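Local coordinates for fiber protein (PDB 3F0Y) that forms the trimeric receptor-binding knob at the end of the human adenovirus 14 fiber, which probably attaches the virus to cell-surface receptors such as CD46, at residues A[98-101]-A[107-110]; A[67-72]-A[192-197]. All blocks are in the same frame, centred on the assembly; numbering follows the deposited sequence. Where two conformers were deposited one is given.

Interaction 1: residues A[98-101]-A[107-110]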
loop_
_atom_site.group_PDB
_atom_site.type_symbol
_atom_site.label_atom_id
_atom_site.label_comp_id
_atom_site.label_asym_id
_atom_site.label_seq_id
_atom_site.Cartn_x
_atom_site.Cartn_y
_atom_site.Cartn_z
ATOM N N PRO A 98 23.060 10.363 6.829
ATOM C CA PRO A 98 22.105 9.908 7.839
ATOM C C PRO A 98 20.689 10.424 7.597
ATOM O O PRO A 98 20.509 11.491 7.006
ATOM C CB PRO A 98 22.658 10.494 9.143
ATOM C CG PRO A 98 24.081 10.775 8.875
ATOM C CD PRO A 98 24.174 11.118 7.430
ATOM N N LEU A 99 19.701 9.659 8.044
ATOM C CA LEU A 99 18.315 10.101 8.008
ATOM C C LEU A 99 18.062 11.045 9.178
ATOM O O LEU A 99 18.737 10.969 10.207
ATOM C CB LEU A 99 17.360 8.909 8.104
ATOM C CG LEU A 99 17.501 7.812 7.048
ATOM C CD1 LEU A 99 16.672 6.598 7.442
ATOM C CD2 LEU A 99 17.095 8.325 5.671
ATOM N N ASN A 100 17.093 11.933 9.007
ATOM C CA ASN A 100 16.619 12.776 10.097
ATOM C C ASN A 100 15.128 13.047 9.912
ATOM O O ASN A 100 14.509 12.536 8.975
ATOM C CB ASN A 100 17.426 14.078 10.165
ATOM C CG ASN A 100 17.551 14.618 11.585
ATOM O OD1 ASN A 100 16.551 14.882 12.252
ATOM N ND2 ASN A 100 18.783 14.789 12.047
ATOM N N HIS A 101 14.553 13.840 10.809
ATOM C CA HIS A 101 13.123 14.120 10.788
ATOM C C HIS A 101 12.725 15.093 9.686
ATOM O O HIS A 101 13.577 15.669 9.008
ATOM C CB HIS A 101 12.680 14.656 12.151
ATOM C CG HIS A 101 12.776 13.645 13.248
ATOM N ND1 HIS A 101 12.233 12.384 13.140
ATOM C CD2 HIS A 101 13.340 13.709 14.476
ATOM C CE1 HIS A 101 12.463 11.712 14.253
ATOM N NE2 HIS A 101 13.132 12.494 15.080
ATOM N N MET A 107 15.551 17.450 5.408
ATOM C CA MET A 107 15.816 16.801 6.685
ATOM C C MET A 107 16.027 17.852 7.767
ATOM O O MET A 107 16.553 18.934 7.499
ATOM C CB MET A 107 17.070 15.935 6.596
ATOM C CG MET A 107 16.968 14.779 5.632
ATOM S SD MET A 107 18.469 13.786 5.642
ATOM C CE MET A 107 19.596 14.884 4.787
ATOM N N ALA A 108 15.619 17.523 8.991
ATOM C CA ALA A 108 15.976 18.320 10.160
ATOM C C ALA A 108 17.457 18.105 10.466
ATOM O O ALA A 108 18.061 17.144 9.987
ATOM C CB ALA A 108 15.123 17.934 11.355
ATOM N N THR A 109 18.037 19.002 11.260
ATOM C CA THR A 109 19.470 18.956 11.570
ATOM C C THR A 109 19.785 18.571 13.019
ATOM O O THR A 109 20.938 18.285 13.344
ATOM C CB THR A 109 20.131 20.312 11.271
ATOM O OG1 THR A 109 19.370 21.361 11.883
ATOM C CG2 THR A 109 20.202 20.552 9.770
ATOM N N GLY A 110 18.774 18.560 13.885
ATOM C CA GLY A 110 18.979 18.263 15.301
ATOM C C GLY A 110 19.072 16.780 15.610
ATOM O O GLY A 110 19.314 15.956 14.724
#
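Asn100 reaches across to Gly110 with its side-chain amide, and this bond leads the polar part of the contact. ND2 gives a hydrogen to Gly110 O at 3.0 Å, almost straight at 175° and in the plane of the amide. At the other corner of the same group, OD1 takes the backbone N-H of His101 at 2.7 Å, in the carbonyl plane and on a lone pair. A group held at both ends cannot easily turn, and asparagine suits the place because one short side chain supplies both a donor and an acceptor. The backbones add a bond from Ala108 N to His101 O at 2.8 Å, and the CA-H of Met107 also faces that oxygen.

A further meeting, not a hydrogen bond, lies over the amide: Ala108 O stands above its face, 3.0 Å from Asn100 CG, a placing that probably gains from the partial positive charge on that carbon.

The apolar contact is looser: Ala108 CB rests 4.2 Å from His101 CB, where a small methyl lets the chains close up. With chi1 at -64° and the chain extended at CG (chi2 -178°), Met107 brings SD to 3.4 Å from Pro98 O, a van der Waals contact of a thioether with a carbonyl oxygen. The ring of His101 is engaged elsewhere, with ND1 bonded to Thr16 O and NE2 to Thr113 N.

The whole is the base of a small antiparallel beta hairpin, strands 102-103 and 106-107, where the Asn100 amide ties the diverging chains, within the long loop linking strands 73-82 and 137-145 of the knob.

Interaction 2: residues A[67-72]-A[192-197]; sequences MLTTYR and TTLVTS
No aromatic ring enters the meeting of Thr69 with Leu194; the one ring of the two segments, Tyr71, has the carbonyl carbon of Leu68 at its edge, in plane, and so packs against its own turn. Across the contact only aliphatic groups touch. The methyl CG2 of Thr69 presses on Leu194 CD1 at 3.5 Å, tighter than usual for two carbons, and the two side chains run antiparallel to each other, side by side. Leu194 extends with CG anti to its backbone N (chi1 175°), which brings both methyls of its fork to the turn; the second, CD2, lies 4.0 Å from Leu68 CB. A branched leucine suits this buried spot, which Phe76, Phe65 and Tyr144 also line.

In the knob's beta sandwich the 3-10 turn at 67-70 leads into strand 73-82 of one sheet, while 192-197 leads into strand 199-204 of the other, so the contact packs together two loops that serve opposite sheets.

Thr69 works both ways. With chi1 at 55° its methyl faces the leucine, and its hydroxyl turns back to donate to Asn66 O while accepting from a water at 2.9 Å from OG1. That water in turn accepts from Thr192 N, also at 2.9 Å, forming a water bridge between the two segments. Asn66 serves the other side too, its OD1 taking the N-H of Leu194. Within the turn, Met67 O receives two donors, Thr70 N at 3.0 Å and Thr70 OG1 at 2.6 Å, the latter arriving nearly along the C=O axis. Further out, Thr192 packs on Lys134 of a second subunit.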
loop_
_atom_site.group_PDB
_atom_site.type_symbol
_atom_site.label_atom_id
_atom_site.label_comp_id
_atom_site.label_asym_id
_atom_site.label_seq_id
_atom_site.Cartn_x
_atom_site.Cartn_y
_atom_site.Cartn_z
ATOM N N MET A 67 22.559 4.420 -17.181
ATOM C CA MET A 67 22.622 3.546 -18.351
ATOM C C MET A 67 22.201 2.103 -18.062
ATOM O O MET A 67 22.088 1.304 -18.990
ATOM C CB MET A 67 24.026 3.572 -18.962
ATOM C CG MET A 67 24.345 4.863 -19.708
ATOM S SD MET A 67 23.288 5.145 -21.141
ATOM C CE MET A 67 23.831 3.824 -22.224
ATOM N N LEU A 68 21.961 1.765 -16.792
ATOM C CA LEU A 68 21.434 0.441 -16.443
ATOM C C LEU A 68 20.083 0.184 -17.114
ATOM O O LEU A 68 19.724 -0.964 -17.373
ATOM C CB LEU A 68 21.303 0.273 -14.925
ATOM C CG LEU A 68 22.592 0.291 -14.098
ATOM C CD1 LEU A 68 22.267 0.093 -12.627
ATOM C CD2 LEU A 68 23.587 -0.763 -14.573
ATOM N N THR A 69 19.350 1.257 -17.409
ATOM C CA THR A 69 18.073 1.162 -18.118
ATOM C C THR A 69 18.188 0.593 -19.541
ATOM O O THR A 69 17.179 0.229 -20.141
ATOM C CB THR A 69 17.371 2.538 -18.188
ATOM O OG1 THR A 69 18.253 3.505 -18.775
ATOM C CG2 THR A 69 16.968 3.002 -16.794
ATOM N N THR A 70 19.405 0.518 -20.078
ATOM C CA THR A 70 19.625 -0.050 -21.411
ATOM C C THR A 70 19.857 -1.568 -21.399
ATOM O O THR A 70 19.981 -2.181 -22.459
ATOM C CB THR A 70 20.820 0.625 -22.120
ATOM O OG1 THR A 70 22.030 0.334 -21.411
ATOM C CG2 THR A 70 20.619 2.134 -22.190
ATOM N N TYR A 71 19.906 -2.168 -20.210
ATOM C CA TYR A 71 20.200 -3.596 -20.065
ATOM C C TYR A 71 18.938 -4.406 -19.749
ATOM O O TYR A 71 18.031 -3.908 -19.088
ATOM C CB TYR A 71 21.260 -3.795 -18.979
ATOM C CG TYR A 71 22.590 -3.161 -19.324
ATOM C CD1 TYR A 71 22.824 -1.817 -19.065
ATOM C CD2 TYR A 71 23.610 -3.901 -19.918
ATOM C CE1 TYR A 71 24.036 -1.221 -19.384
ATOM C CE2 TYR A 71 24.830 -3.316 -20.241
ATOM C CZ TYR A 71 25.037 -1.974 -19.971
ATOM O OH TYR A 71 26.240 -1.384 -20.285
ATOM N N ARG A 72 18.895 -5.649 -20.237
ATOM C CA ARG A 72 17.734 -6.529 -20.063
ATOM C C ARG A 72 17.702 -7.211 -18.696
ATOM O O ARG A 72 16.633 -7.548 -18.191
ATOM C CB ARG A 72 17.711 -7.601 -21.157
ATOM C CG ARG A 72 17.215 -7.102 -22.506
ATOM C CD ARG A 72 17.579 -8.048 -23.648
ATOM N NE ARG A 72 17.074 -9.410 -23.456
ATOM C CZ ARG A 72 17.069 -10.357 -24.394
ATOM N NH1 ARG A 72 17.544 -10.115 -25.612
ATOM N NH2 ARG A 72 16.587 -11.561 -24.110
ATOM N N THR A 192 18.074 8.322 -20.281
ATOM C CA THR A 192 18.339 9.626 -19.681
ATOM C C THR A 192 18.661 9.457 -18.198
ATOM O O THR A 192 19.831 9.423 -17.817
ATOM C CB THR A 192 17.148 10.592 -19.864
ATOM O OG1 THR A 192 15.951 9.986 -19.358
ATOM C CG2 THR A 192 16.958 10.932 -21.331
ATOM N N THR A 193 17.626 9.330 -17.372
ATOM C CA THR A 193 17.798 9.164 -15.933
ATOM C C THR A 193 17.006 7.959 -15.453
ATOM O O THR A 193 15.816 7.839 -15.744
ATOM C CB THR A 193 17.317 10.409 -15.161
ATOM O OG1 THR A 193 17.972 11.572 -15.675
ATOM C CG2 THR A 193 17.623 10.276 -13.670
ATOM N N LEU A 194 17.677 7.070 -14.723
ATOM C CA LEU A 194 17.015 5.933 -14.099
ATOM C C LEU A 194 16.251 6.416 -12.873
ATOM O O LEU A 194 16.850 6.733 -11.843
ATOM C CB LEU A 194 18.036 4.858 -13.706
ATOM C CG LEU A 194 17.527 3.636 -12.932
ATOM C CD1 LEU A 194 16.169 3.168 -13.436
ATOM C CD2 LEU A 194 18.549 2.505 -13.005
ATOM N N VAL A 195 14.931 6.494 -13.005
ATOM C CA VAL A 195 14.049 6.833 -11.897
ATOM C C VAL A 195 13.086 5.675 -11.667
ATOM O O VAL A 195 12.435 5.214 -12.602
ATOM C CB VAL A 195 13.232 8.108 -12.191
ATOM C CG1 VAL A 195 12.204 8.360 -11.088
ATOM C CG2 VAL A 195 14.154 9.307 -12.351
ATOM N N THR A 196 13.006 5.197 -10.429
ATOM C CA THR A 196 11.989 4.214 -10.063
ATOM C C THR A 196 10.803 4.957 -9.456
ATOM O O THR A 196 10.980 5.984 -8.801
ATOM C CB THR A 196 12.525 3.163 -9.062
ATOM O OG1 THR A 196 12.850 3.789 -7.814
ATOM C CG2 THR A 196 13.759 2.461 -9.619
ATOM N N SER A 197 9.596 4.453 -9.692
ATOM C CA SER A 197 8.409 5.014 -9.057
ATOM C C SER A 197 8.418 4.608 -7.586
ATOM O O SER A 197 9.021 3.595 -7.232
ATOM C CB SER A 197 7.130 4.536 -9.749
ATOM O OG SER A 197 6.998 3.128 -9.686
HETATM O O HOH W 1 16.997 6.136 -18.741
#

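Overall arrangement
The two contacts lie apart in the knob, their centres 29 Å from each other and their nearest atoms about 15 Å apart, and no segment is shared. Interaction 1 is local and partly exposed: it joins the two ends of a hairpin six residues apart, mostly through direct hydrogen bonds. Interaction 2 is buried and joins loops 120 residues apart in sequence, through methyl packing and one bridging water, with no direct hydrogen bond. Strand 73-82 relates them, since 67-72 precedes it and 98-101 follows it. Only interaction 2 has another subunit at its margin; no other chain touches interaction 1.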